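PDB 3E0E: replication protein A from Methanococcus maripaludis, which probably binds DNA, the piece described here being one OB-fold nucleic acid binding domain of a longer chain. Local coordinates for residues K4-M9 / D46-I51; E19-Y24 / S41-D46; K36-S41 / L59-V64; A70-Y75 / I85-I90. All blocks are in the same frame, centred on the assembly; numbering follows the deposited sequence.

Contact 1 of 4, residues K4-M9 / D46-I51; sequences KISELM and DDTGSI
K4 runs along the turn D46–G49, its near carbons against T48 and its far end against D47. CB leans on T48, 3.6 Å from OG1, and CG faces the T48 methyl CG2. A bend at chi2 (-64°) then sends the straight remainder of the chain past two carboxylates: CD and CE lie 3.7 and 3.8 Å from D47 OD2, with D46 OD2 little farther from CD. At the tip, NZ makes a weak salt bridge to D47 OD2 at 3.4 Å, helped by a water that accepts from both K4 NZ and D47 N. This turn joins strand 37-46 to strand 49-56 of the OB fold, and it is built as an Asx turn: D46 OD1 takes T48 N at 2.7 Å from above the carboxylate plane and T48 OG1 from the same face. Two donors on one oxygen fix the rotation of the carboxylate, whose OD2 receives I5 N on its syn lone pair (2.8 Å, N-H...O 168°). T48 OG1, itself a donor to D46, accepts S6 N at 3.0 Å, so the 3-10 segment 5-7 presents two successive amides to the turn. Beyond this polar patch the contact turns apolar: I5 CD1 meets I51 CG2, while L8 CD1 lies 3.7 Å from I51 CD1, the two side chains crossing at about a right angle; both I5 and L8 also touch I16 of strand 12-29.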
loop_
_atom_site.group_PDB
_atom_site.type_symbol
_atom_site.label_atom_id
_atom_site.label_comp_id
_atom_site.label_asym_id
_atom_site.label_seq_id
_atom_site.Cartn_x
_atom_site.Cartn_y
_atom_site.Cartn_z
ATOM N N LYS A 4 6.134 10.828 4.599
ATOM C CA LYS A 4 6.167 11.059 3.168
ATOM C C LYS A 4 6.941 9.824 2.730
ATOM O O LYS A 4 7.769 9.306 3.486
ATOM C CB LYS A 4 6.942 12.335 2.835
ATOM C CG LYS A 4 6.200 13.619 3.184
ATOM C CD LYS A 4 4.929 13.758 2.348
ATOM C CE LYS A 4 4.219 15.080 2.598
ATOM N NZ LYS A 4 3.010 15.217 1.733
ATOM N N ILE A 5 6.671 9.332 1.531
ATOM C CA ILE A 5 7.346 8.142 1.050
ATOM C C ILE A 5 8.867 8.279 1.070
ATOM O O ILE A 5 9.572 7.310 1.329
ATOM C CB ILE A 5 6.855 7.779 -0.368
ATOM C CG1 ILE A 5 5.385 7.344 -0.297
ATOM C CG2 ILE A 5 7.723 6.682 -0.965
ATOM C CD1 ILE A 5 4.724 7.110 -1.653
ATOM N N SER A 6 9.370 9.487 0.823
ATOM C CA SER A 6 10.814 9.707 0.820
ATOM C C SER A 6 11.432 9.573 2.211
ATOM O O SER A 6 12.646 9.416 2.342
ATOM C CB SER A 6 11.138 11.094 0.259
ATOM O OG SER A 6 10.595 12.119 1.076
ATOM N N GLU A 7 10.600 9.629 3.246
ATOM C CA GLU A 7 11.092 9.534 4.616
ATOM C C GLU A 7 11.110 8.107 5.142
ATOM O O GLU A 7 11.680 7.835 6.196
ATOM C CB GLU A 7 10.233 10.404 5.536
ATOM C CG GLU A 7 10.116 11.847 5.075
ATOM C CD GLU A 7 9.228 12.681 5.982
ATOM O OE1 GLU A 7 8.078 12.266 6.239
ATOM O OE2 GLU A 7 9.676 13.757 6.432
ATOM N N LEU A 8 10.487 7.192 4.408
ATOM C CA LEU A 8 10.441 5.799 4.837
ATOM C C LEU A 8 11.819 5.144 4.911
ATOM O O LEU A 8 12.711 5.457 4.122
ATOM C CB LEU A 8 9.541 4.993 3.900
ATOM C CG LEU A 8 8.081 5.449 3.845
ATOM C CD1 LEU A 8 7.336 4.611 2.820
ATOM C CD2 LEU A 8 7.441 5.323 5.223
HETATM N N MSE A 9 11.975 4.241 5.874
HETATM C CA MSE A 9 13.216 3.501 6.083
HETATM C C MSE A 9 12.861 2.038 6.328
HETATM O O MSE A 9 11.748 1.722 6.744
HETATM C CB MSE A 9 13.973 4.029 7.308
HETATM C CG MSE A 9 14.299 5.508 7.289
HETATM SE SE MSE A 9 15.258 5.980 8.750
HETATM C CE MSE A 9 16.910 6.043 8.053
ATOM N N ASP A 46 3.272 9.788 -3.724
ATOM C CA ASP A 46 2.915 11.063 -3.116
ATOM C C ASP A 46 3.839 12.089 -3.755
ATOM O O ASP A 46 4.493 11.771 -4.747
ATOM C CB ASP A 46 3.016 11.057 -1.572
ATOM C CG ASP A 46 4.418 10.813 -1.038
ATOM O OD1 ASP A 46 5.420 10.941 -1.768
ATOM O OD2 ASP A 46 4.505 10.509 0.168
ATOM N N ASP A 47 3.896 13.307 -3.224
ATOM C CA ASP A 47 4.738 14.328 -3.837
ATOM C C ASP A 47 6.237 14.162 -3.625
ATOM O O ASP A 47 7.020 14.983 -4.104
ATOM C CB ASP A 47 4.306 15.729 -3.375
ATOM C CG ASP A 47 4.388 15.907 -1.870
ATOM O OD1 ASP A 47 4.156 17.042 -1.395
ATOM O OD2 ASP A 47 4.680 14.923 -1.159
ATOM N N THR A 48 6.644 13.097 -2.937
ATOM C CA THR A 48 8.062 12.865 -2.668
ATOM C C THR A 48 8.622 11.576 -3.254
ATOM O O THR A 48 9.837 11.387 -3.296
ATOM C CB THR A 48 8.351 12.841 -1.154
ATOM O OG1 THR A 48 7.782 11.659 -0.576
ATOM C CG2 THR A 48 7.764 14.068 -0.479
ATOM N N GLY A 49 7.750 10.678 -3.692
ATOM C CA GLY A 49 8.235 9.433 -4.257
ATOM C C GLY A 49 7.156 8.398 -4.471
ATOM O O GLY A 49 5.967 8.703 -4.398
ATOM N N SER A 50 7.578 7.169 -4.737
ATOM C CA SER A 50 6.649 6.077 -4.973
ATOM C C SER A 50 7.150 4.818 -4.277
ATOM O O SER A 50 8.348 4.666 -4.026
ATOM C CB SER A 50 6.516 5.819 -6.472
ATOM O OG SER A 50 7.766 5.455 -7.030
ATOM N N ILE A 51 6.232 3.911 -3.974
ATOM C CA ILE A 51 6.598 2.676 -3.303
ATOM C C ILE A 51 5.532 1.617 -3.554
ATOM O O ILE A 51 4.366 1.944 -3.767
ATOM C CB ILE A 51 6.734 2.918 -1.789
ATOM C CG1 ILE A 51 7.274 1.667 -1.092
ATOM C CG2 ILE A 51 5.376 3.311 -1.208
ATOM C CD1 ILE A 51 7.594 1.884 0.364
HETATM O O HOH W 1 2.099 14.171 -0.999
#

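Contact 2 of 4, residues E19-Y24 / S41-D46; sequences EVVTAY and SLFLKD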
loop_
_atom_site.group_PDB
_atom_site.type_symbol
_atom_site.label_atom_id
_atom_site.label_comp_id
_atom_site.label_asym_id
_atom_site.label_seq_id
_atom_site.Cartn_x
_atom_site.Cartn_y
_atom_site.Cartn_z
ATOM N N GLU A 19 -1.468 8.349 -3.305
ATOM C CA GLU A 19 -2.307 8.069 -4.456
ATOM C C GLU A 19 -2.024 6.667 -4.986
ATOM O O GLU A 19 -0.869 6.254 -5.093
ATOM C CB GLU A 19 -2.010 9.094 -5.558
ATOM C CG GLU A 19 -2.535 8.708 -6.930
ATOM C CD GLU A 19 -2.012 9.611 -8.032
ATOM O OE1 GLU A 19 -2.314 9.335 -9.211
ATOM O OE2 GLU A 19 -1.298 10.590 -7.727
ATOM N N VAL A 20 -3.083 5.937 -5.312
ATOM C CA VAL A 20 -2.931 4.605 -5.877
ATOM C C VAL A 20 -2.724 4.840 -7.375
ATOM O O VAL A 20 -3.647 5.223 -8.088
ATOM C CB VAL A 20 -4.196 3.749 -5.637
ATOM C CG1 VAL A 20 -4.034 2.387 -6.306
ATOM C CG2 VAL A 20 -4.431 3.582 -4.133
ATOM N N VAL A 21 -1.492 4.644 -7.834
ATOM C CA VAL A 21 -1.145 4.844 -9.239
ATOM C C VAL A 21 -1.494 3.603 -10.043
ATOM O O VAL A 21 -1.815 3.676 -11.233
ATOM C CB VAL A 21 0.357 5.124 -9.395
ATOM C CG1 VAL A 21 0.706 5.300 -10.871
ATOM C CG2 VAL A 21 0.734 6.361 -8.597
ATOM N N THR A 22 -1.422 2.456 -9.388
ATOM C CA THR A 22 -1.743 1.207 -10.051
ATOM C C THR A 22 -2.187 0.183 -9.027
ATOM O O THR A 22 -1.752 0.204 -7.879
ATOM C CB THR A 22 -0.530 0.636 -10.811
ATOM O OG1 THR A 22 0.006 1.635 -11.687
ATOM C CG2 THR A 22 -0.950 -0.569 -11.639
ATOM N N ALA A 23 -3.079 -0.699 -9.457
ATOM C CA ALA A 23 -3.585 -1.771 -8.616
ATOM C C ALA A 23 -3.472 -3.003 -9.503
ATOM O O ALA A 23 -4.073 -3.056 -10.572
ATOM C CB ALA A 23 -5.033 -1.505 -8.237
ATOM N N TYR A 24 -2.683 -3.983 -9.077
ATOM C CA TYR A 24 -2.493 -5.180 -9.882
ATOM C C TYR A 24 -3.470 -6.293 -9.537
ATOM O O TYR A 24 -4.122 -6.259 -8.496
ATOM C CB TYR A 24 -1.049 -5.665 -9.747
ATOM C CG TYR A 24 -0.053 -4.600 -10.143
ATOM C CD1 TYR A 24 0.478 -3.729 -9.196
ATOM C CD2 TYR A 24 0.303 -4.419 -11.480
ATOM C CE1 TYR A 24 1.336 -2.700 -9.567
ATOM C CE2 TYR A 24 1.160 -3.392 -11.863
ATOM C CZ TYR A 24 1.673 -2.535 -10.901
ATOM O OH TYR A 24 2.505 -1.505 -11.273
ATOM N N SER A 41 -1.067 -6.315 -5.109
ATOM C CA SER A 41 -0.046 -5.279 -5.076
ATOM C C SER A 41 -0.586 -3.938 -5.557
ATOM O O SER A 41 -1.426 -3.874 -6.454
ATOM C CB SER A 41 1.154 -5.677 -5.942
ATOM O OG SER A 41 1.752 -6.870 -5.469
ATOM N N LEU A 42 -0.084 -2.870 -4.950
ATOM C CA LEU A 42 -0.472 -1.515 -5.311
ATOM C C LEU A 42 0.792 -0.712 -5.538
ATOM O O LEU A 42 1.826 -0.995 -4.938
ATOM C CB LEU A 42 -1.239 -0.832 -4.173
ATOM C CG LEU A 42 -2.515 -1.473 -3.633
ATOM C CD1 LEU A 42 -3.122 -0.577 -2.550
ATOM C CD2 LEU A 42 -3.491 -1.678 -4.772
ATOM N N PHE A 43 0.727 0.269 -6.428
ATOM C CA PHE A 43 1.871 1.140 -6.609
ATOM C C PHE A 43 1.352 2.462 -6.071
ATOM O O PHE A 43 0.373 3.009 -6.572
ATOM C CB PHE A 43 2.290 1.271 -8.071
ATOM C CG PHE A 43 3.670 1.835 -8.234
ATOM C CD1 PHE A 43 3.866 3.094 -8.784
ATOM C CD2 PHE A 43 4.776 1.120 -7.782
ATOM C CE1 PHE A 43 5.144 3.640 -8.881
ATOM C CE2 PHE A 43 6.059 1.656 -7.873
ATOM C CZ PHE A 43 6.243 2.919 -8.423
ATOM N N LEU A 44 2.007 2.951 -5.027
ATOM C CA LEU A 44 1.598 4.175 -4.350
ATOM C C LEU A 44 2.549 5.324 -4.608
ATOM O O LEU A 44 3.750 5.121 -4.751
ATOM C CB LEU A 44 1.523 3.895 -2.855
ATOM C CG LEU A 44 0.600 2.732 -2.483
ATOM C CD1 LEU A 44 0.885 2.292 -1.063
ATOM C CD2 LEU A 44 -0.853 3.152 -2.646
ATOM N N LYS A 45 2.012 6.538 -4.643
ATOM C CA LYS A 45 2.839 7.709 -4.892
ATOM C C LYS A 45 2.341 8.946 -4.163
ATOM O O LYS A 45 1.142 9.117 -3.970
ATOM C CB LYS A 45 2.867 8.016 -6.395
ATOM C CG LYS A 45 3.673 9.263 -6.754
ATOM C CD LYS A 45 3.570 9.637 -8.230
ATOM C CE LYS A 45 2.193 10.180 -8.585
ATOM N NZ LYS A 45 2.158 10.771 -9.959
ATOM N N ASP A 46 3.272 9.788 -3.724
ATOM C CA ASP A 46 2.915 11.063 -3.116
ATOM C C ASP A 46 3.839 12.089 -3.755
ATOM O O ASP A 46 4.493 11.771 -4.747
ATOM C CB ASP A 46 3.016 11.057 -1.572
ATOM C CG ASP A 46 4.418 10.813 -1.038
ATOM O OD1 ASP A 46 5.420 10.941 -1.768
ATOM O OD2 ASP A 46 4.505 10.509 0.168
HETATM O O HOH W 2 0.433 11.778 -5.674
HETATM O O HOH W 3 -0.464 11.656 -10.460
#
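V21 bulges out of its strand toward segment 41-46, and its methyl CG2 is pressed against K45 CB at 3.5 Å, closer than two carbons normally come. Its CB meets the F43 ring at the edge, so the extra residue fills the notch between F43 and K45. This is a classic beta bulge: V21 and T22 together face F43, whose O accepts V21 N at 2.8 Å nearly in line with the carbonyl and T22 N only weakly. F43 N is held by T22 O. On either side of the bulge the ladder is regular, E19 and K45 being bonded both ways and Y24 N held by S41 O. On the face bearing V20, A23, L42 and L44, L42 CD2 fits against A23 CB at 3.8 Å and reaches toward V20 CG1, while the other V20 branch, CG2, lies 3.9 Å from L44 CD2. The leucine branches settle into the shallow places left by the alanine and the valine. At the far end, the Y24 ring carries T22 CG2 over one face and offers its edge to segment 41-46, CD1 lying 3.3 Å from S41 O; with CG anti to the carbonyl carbon (chi1 -57°), the ring lies back over T22. On the face of E19, T22, F43 and K45, E19 and K45 run side by side, yet OE2 and NZ stay 4.1 Å apart, too far for a salt bridge, and share a water. The chemistry implies a hairpin joined by its backbone, with one apolar face and, across from it, charges coupled partly through solvent.

Contact 3 of 4, residues K36-S41 / L59-V64; sequences KGQLKS and LADFEV
The amide of Q38 and the carboxylate of D61 come together with their planes 70° apart, the two side chains crossing at about a right angle; OD2 of D61 is also salt-bridged to K26 of strand 12-29. The ring of F62 turns away from segment 36-41 and has V64 CG2 at its edge, in plane, while I90 and I92 of strand 89-92 touch it too. Between these flat groups, A60 CB sits as a small knob against Q38 CB (3.7 Å) and K40 CB (3.8 Å). K40 then curls around A60, bent at chi2, chi3 and chi4, which brings NZ back to two backbone oxygens: A60 O at 3.1 Å, approached from above the carbonyl plane, and F62 O at 3.1 Å, with a C=O...N angle of 152°. With a leucine here, the carbonyls of A60 and F62 would probably lose their shared charged donor, and the turn after the 3-10 segment would be less firmly tied to the strand. In OB folds, the link between the third and fourth strands commonly carries a helix that closes one end of the barrel; here its place is taken by a short 3-10 turn, packed against the second strand.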
loop_
_atom_site.group_PDB
_atom_site.type_symbol
_atom_site.label_atom_id
_atom_site.label_comp_id
_atom_site.label_asym_id
_atom_site.label_seq_id
_atom_site.Cartn_x
_atom_site.Cartn_y
_atom_site.Cartn_z
ATOM N N LYS A 36 -4.679 -20.878 3.223
ATOM C CA LYS A 36 -5.191 -20.028 2.164
ATOM C C LYS A 36 -4.669 -18.607 2.271
ATOM O O LYS A 36 -4.776 -17.978 3.323
ATOM N N GLY A 37 -4.099 -18.098 1.182
ATOM C CA GLY A 37 -3.573 -16.744 1.194
ATOM C C GLY A 37 -3.858 -15.985 -0.089
ATOM O O GLY A 37 -4.201 -16.578 -1.110
ATOM N N GLN A 38 -3.724 -14.662 -0.028
ATOM C CA GLN A 38 -3.952 -13.799 -1.185
ATOM C C GLN A 38 -2.978 -12.639 -1.158
ATOM O O GLN A 38 -2.459 -12.279 -0.107
ATOM C CB GLN A 38 -5.353 -13.187 -1.165
ATOM C CG GLN A 38 -6.501 -14.143 -1.096
ATOM C CD GLN A 38 -7.811 -13.440 -1.369
ATOM O OE1 GLN A 38 -8.178 -12.476 -0.682
ATOM N NE2 GLN A 38 -8.522 -13.907 -2.379
ATOM N N LEU A 39 -2.753 -12.049 -2.326
ATOM C CA LEU A 39 -1.875 -10.890 -2.458
ATOM C C LEU A 39 -2.411 -9.958 -3.528
ATOM O O LEU A 39 -2.783 -10.395 -4.613
ATOM C CB LEU A 39 -0.444 -11.308 -2.845
ATOM C CG LEU A 39 0.567 -10.216 -3.253
ATOM C CD1 LEU A 39 0.246 -9.695 -4.645
ATOM C CD2 LEU A 39 0.584 -9.090 -2.232
ATOM N N LYS A 40 -2.441 -8.668 -3.218
ATOM C CA LYS A 40 -2.868 -7.661 -4.176
ATOM C C LYS A 40 -1.817 -6.566 -4.041
ATOM O O LYS A 40 -1.661 -5.984 -2.967
ATOM C CB LYS A 40 -4.253 -7.110 -3.817
ATOM C CG LYS A 40 -5.205 -6.961 -5.004
ATOM C CD LYS A 40 -5.600 -5.512 -5.268
ATOM C CE LYS A 40 -6.478 -4.923 -4.167
ATOM N NZ LYS A 40 -7.945 -5.048 -4.453
ATOM N N SER A 41 -1.067 -6.315 -5.109
ATOM C CA SER A 41 -0.046 -5.279 -5.076
ATOM C C SER A 41 -0.586 -3.938 -5.557
ATOM O O SER A 41 -1.426 -3.874 -6.454
ATOM C CB SER A 41 1.154 -5.677 -5.942
ATOM O OG SER A 41 1.752 -6.870 -5.469
ATOM N N LEU A 59 -7.234 -8.224 3.074
ATOM C CA LEU A 59 -7.061 -6.880 2.544
ATOM C C LEU A 59 -6.840 -6.898 1.035
ATOM O O LEU A 59 -6.905 -5.863 0.381
ATOM C CB LEU A 59 -5.901 -6.167 3.241
ATOM C CG LEU A 59 -6.192 -5.764 4.687
ATOM C CD1 LEU A 59 -5.012 -4.983 5.239
ATOM C CD2 LEU A 59 -7.458 -4.918 4.742
ATOM N N ALA A 60 -6.579 -8.075 0.475
ATOM C CA ALA A 60 -6.374 -8.166 -0.962
ATOM C C ALA A 60 -7.699 -7.929 -1.680
ATOM O O ALA A 60 -7.727 -7.701 -2.886
ATOM C CB ALA A 60 -5.808 -9.533 -1.334
ATOM N N ASP A 61 -8.798 -7.993 -0.933
ATOM C CA ASP A 61 -10.116 -7.766 -1.510
ATOM C C ASP A 61 -10.660 -6.385 -1.169
ATOM O O ASP A 61 -11.811 -6.066 -1.478
ATOM C CB ASP A 61 -11.089 -8.852 -1.048
ATOM C CG ASP A 61 -10.927 -10.139 -1.833
ATOM O OD1 ASP A 61 -11.051 -11.226 -1.235
ATOM O OD2 ASP A 61 -10.679 -10.060 -3.058
ATOM N N PHE A 62 -9.829 -5.564 -0.535
ATOM C CA PHE A 62 -10.232 -4.207 -0.182
ATOM C C PHE A 62 -10.540 -3.438 -1.469
ATOM O O PHE A 62 -9.769 -3.489 -2.428
ATOM C CB PHE A 62 -9.106 -3.506 0.575
ATOM C CG PHE A 62 -9.482 -2.150 1.087
ATOM C CD1 PHE A 62 -10.218 -2.015 2.255
ATOM C CD2 PHE A 62 -9.108 -1.008 0.392
ATOM C CE1 PHE A 62 -10.578 -0.751 2.728
ATOM C CE2 PHE A 62 -9.461 0.253 0.853
ATOM C CZ PHE A 62 -10.196 0.382 2.021
ATOM N N GLU A 63 -11.663 -2.726 -1.490
ATOM C CA GLU A 63 -12.045 -1.971 -2.676
ATOM C C GLU A 63 -11.204 -0.709 -2.841
ATOM O O GLU A 63 -11.433 0.299 -2.176
ATOM C CB GLU A 63 -13.536 -1.608 -2.625
ATOM C CG GLU A 63 -13.954 -0.836 -1.384
ATOM C CD GLU A 63 -15.407 -0.389 -1.422
ATOM O OE1 GLU A 63 -16.304 -1.261 -1.431
ATOM O OE2 GLU A 63 -15.648 0.837 -1.446
ATOM N N VAL A 64 -10.226 -0.783 -3.736
ATOM C CA VAL A 64 -9.335 0.332 -4.027
ATOM C C VAL A 64 -9.294 0.510 -5.536
ATOM O O VAL A 64 -9.288 -0.469 -6.281
ATOM C CB VAL A 64 -7.905 0.066 -3.501
ATOM C CG1 VAL A 64 -6.876 0.781 -4.369
ATOM C CG2 VAL A 64 -7.789 0.557 -2.074
#

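Contact 4 of 4, residues A70-Y75 / I85-I90; sequences AEVSGY and ISVDNI
V72 and V87 meet at the apolar centre, where V72 CG1 lies 3.6 Å from V87 CG2 and the side chains cross at about a right angle. CG1 points opposite the backbone N (chi1 -179°), and this sets the two methyls of V72 to different partners: CG1 faces V87 and the end of I85, whereas CG2 lies beside I90 CD1 at 4.1 Å. Farther along, A70 CB rests on I90 CG1. Replacing V72 by an alanine would probably open a gap between V87 and I90 and leave both side chains freer to shift. I85 CD1 reaches over the backbone to G74 N at 3.8 Å; a side chain at G74 would collide with S86 O. Outward from this core comes the backbone ladder. S73 O is gripped by two amides, D88 N at 2.7 Å in the carbonyl plane and N89 N at 3.1 Å, because D88 and N89 together face S73 in a classic beta bulge. Y75 and S86 are bonded both ways. At the polar edge, a water accepts from S73 OG at 2.7 Å and donates to N89 OD1 at 2.9 Å, while S73 OG is also hydrogen-bonded to T15 and Y75 OH to N11. The chain turns a corner at D88, so strand 69-78 pairs first with 83-87 and then with 89-92. Its other edge bonds to strand 12-29 through A18, I16 and G14, and the core side chains extend to L42 and L44 of strand 37-46 and L55 of strand 49-56.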
loop_
_atom_site.group_PDB
_atom_site.type_symbol
_atom_site.label_atom_id
_atom_site.label_comp_id
_atom_site.label_asym_id
_atom_site.label_seq_id
_atom_site.Cartn_x
_atom_site.Cartn_y
_atom_site.Cartn_z
ATOM N N ALA A 70 -5.219 7.010 -0.523
ATOM C CA ALA A 70 -5.415 6.156 0.628
ATOM C C ALA A 70 -4.462 6.379 1.784
ATOM O O ALA A 70 -3.333 6.839 1.604
ATOM C CB ALA A 70 -5.340 4.697 0.180
ATOM N N GLU A 71 -4.949 6.052 2.978
ATOM C CA GLU A 71 -4.155 6.132 4.191
ATOM C C GLU A 71 -3.689 4.698 4.368
ATOM O O GLU A 71 -4.488 3.810 4.657
ATOM C CB GLU A 71 -5.013 6.546 5.382
ATOM C CG GLU A 71 -4.193 6.811 6.629
ATOM C CD GLU A 71 -5.024 7.362 7.768
ATOM O OE1 GLU A 71 -4.431 7.794 8.779
ATOM O OE2 GLU A 71 -6.267 7.365 7.651
ATOM N N VAL A 72 -2.395 4.477 4.176
ATOM C CA VAL A 72 -1.821 3.145 4.271
ATOM C C VAL A 72 -0.868 3.028 5.446
ATOM O O VAL A 72 0.126 3.738 5.506
ATOM C CB VAL A 72 -1.036 2.800 2.985
ATOM C CG1 VAL A 72 -0.476 1.404 3.084
ATOM C CG2 VAL A 72 -1.938 2.933 1.764
ATOM N N SER A 73 -1.171 2.125 6.372
ATOM C CA SER A 73 -0.325 1.911 7.539
ATOM C C SER A 73 0.314 0.541 7.406
ATOM O O SER A 73 -0.361 -0.425 7.074
ATOM C CB SER A 73 -1.159 1.964 8.817
ATOM O OG SER A 73 -1.813 3.212 8.942
ATOM N N GLY A 74 1.613 0.453 7.658
ATOM C CA GLY A 74 2.261 -0.833 7.530
ATOM C C GLY A 74 3.724 -0.840 7.902
ATOM O O GLY A 74 4.240 0.128 8.461
ATOM N N TYR A 75 4.384 -1.944 7.566
ATOM C CA TYR A 75 5.793 -2.158 7.864
ATOM C C TYR A 75 6.596 -2.038 6.577
ATOM O O TYR A 75 6.256 -2.653 5.571
ATOM C CB TYR A 75 5.971 -3.556 8.453
ATOM C CG TYR A 75 7.348 -3.838 8.991
ATOM C CD1 TYR A 75 7.746 -3.337 10.226
ATOM C CD2 TYR A 75 8.252 -4.618 8.272
ATOM C CE1 TYR A 75 9.009 -3.607 10.737
ATOM C CE2 TYR A 75 9.520 -4.893 8.772
ATOM C CZ TYR A 75 9.888 -4.385 10.005
ATOM O OH TYR A 75 11.134 -4.666 10.515
ATOM N N ILE A 85 5.981 -1.548 1.293
ATOM C CA ILE A 85 5.278 -1.446 2.555
ATOM C C ILE A 85 4.250 -2.567 2.649
ATOM O O ILE A 85 3.363 -2.688 1.797
ATOM C CB ILE A 85 4.607 -0.058 2.709
ATOM C CG1 ILE A 85 3.859 0.012 4.042
ATOM C CG2 ILE A 85 3.679 0.216 1.526
ATOM C CD1 ILE A 85 3.479 1.420 4.454
ATOM N N SER A 86 4.402 -3.407 3.670
ATOM C CA SER A 86 3.482 -4.514 3.908
ATOM C C SER A 86 2.339 -3.859 4.660
ATOM O O SER A 86 2.514 -3.378 5.779
ATOM C CB SER A 86 4.146 -5.594 4.761
ATOM O OG SER A 86 3.326 -6.745 4.836
ATOM N N VAL A 87 1.172 -3.828 4.031
ATOM C CA VAL A 87 0.019 -3.167 4.612
ATOM C C VAL A 87 -0.654 -3.866 5.777
ATOM O O VAL A 87 -1.033 -5.041 5.684
ATOM C CB VAL A 87 -1.047 -2.886 3.532
ATOM C CG1 VAL A 87 -2.174 -2.050 4.112
ATOM C CG2 VAL A 87 -0.406 -2.168 2.360
ATOM N N ASP A 88 -0.788 -3.128 6.876
ATOM C CA ASP A 88 -1.455 -3.613 8.084
ATOM C C ASP A 88 -2.892 -3.103 8.044
ATOM O O ASP A 88 -3.828 -3.799 8.432
ATOM C CB ASP A 88 -0.771 -3.062 9.339
ATOM C CG ASP A 88 0.587 -3.686 9.586
ATOM O OD1 ASP A 88 1.408 -3.057 10.281
ATOM O OD2 ASP A 88 0.825 -4.809 9.093
ATOM N N ASN A 89 -3.059 -1.877 7.562
ATOM C CA ASN A 89 -4.379 -1.269 7.477
ATOM C C ASN A 89 -4.435 -0.268 6.334
ATOM O O ASN A 89 -3.436 0.375 6.007
ATOM C CB ASN A 89 -4.717 -0.561 8.794
ATOM C CG ASN A 89 -6.106 0.042 8.790
ATOM O OD1 ASN A 89 -6.271 1.262 8.698
ATOM N ND2 ASN A 89 -7.117 -0.812 8.878
ATOM N N ILE A 90 -5.604 -0.159 5.713
ATOM C CA ILE A 90 -5.792 0.778 4.614
ATOM C C ILE A 90 -7.197 1.375 4.655
ATOM O O ILE A 90 -8.172 0.696 4.990
ATOM C CB ILE A 90 -5.541 0.096 3.237
ATOM C CG1 ILE A 90 -5.709 1.121 2.109
ATOM C CG2 ILE A 90 -6.469 -1.104 3.057
ATOM C CD1 ILE A 90 -5.199 0.627 0.760
HETATM O O HOH W 4 -4.349 3.321 7.893
#

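Overall arrangement
The four contacts illustrate how shared strands close a small barrel. Contacts 1 and 2 share D46, which follows the last paired residue of contact 2 and whose carboxylate organises the turn of contact 1; I51 O and L44 N, 2.9 Å apart, probably bond between them. Contacts 2 and 3 share S41, with V20 CG2 3.7 Å from V64 CG1. Contact 4, its centre about 5 Å from the chain's centre and nearest of the four, meets contact 2 through L44 CD1 and V72 CG2 (4.0 Å) and contact 3 through V64 CG2 and I90 CD1 (3.8 Å). Contacts 1 and 3, with centres about 22 Å apart, occupy opposite sides of the chain's centre.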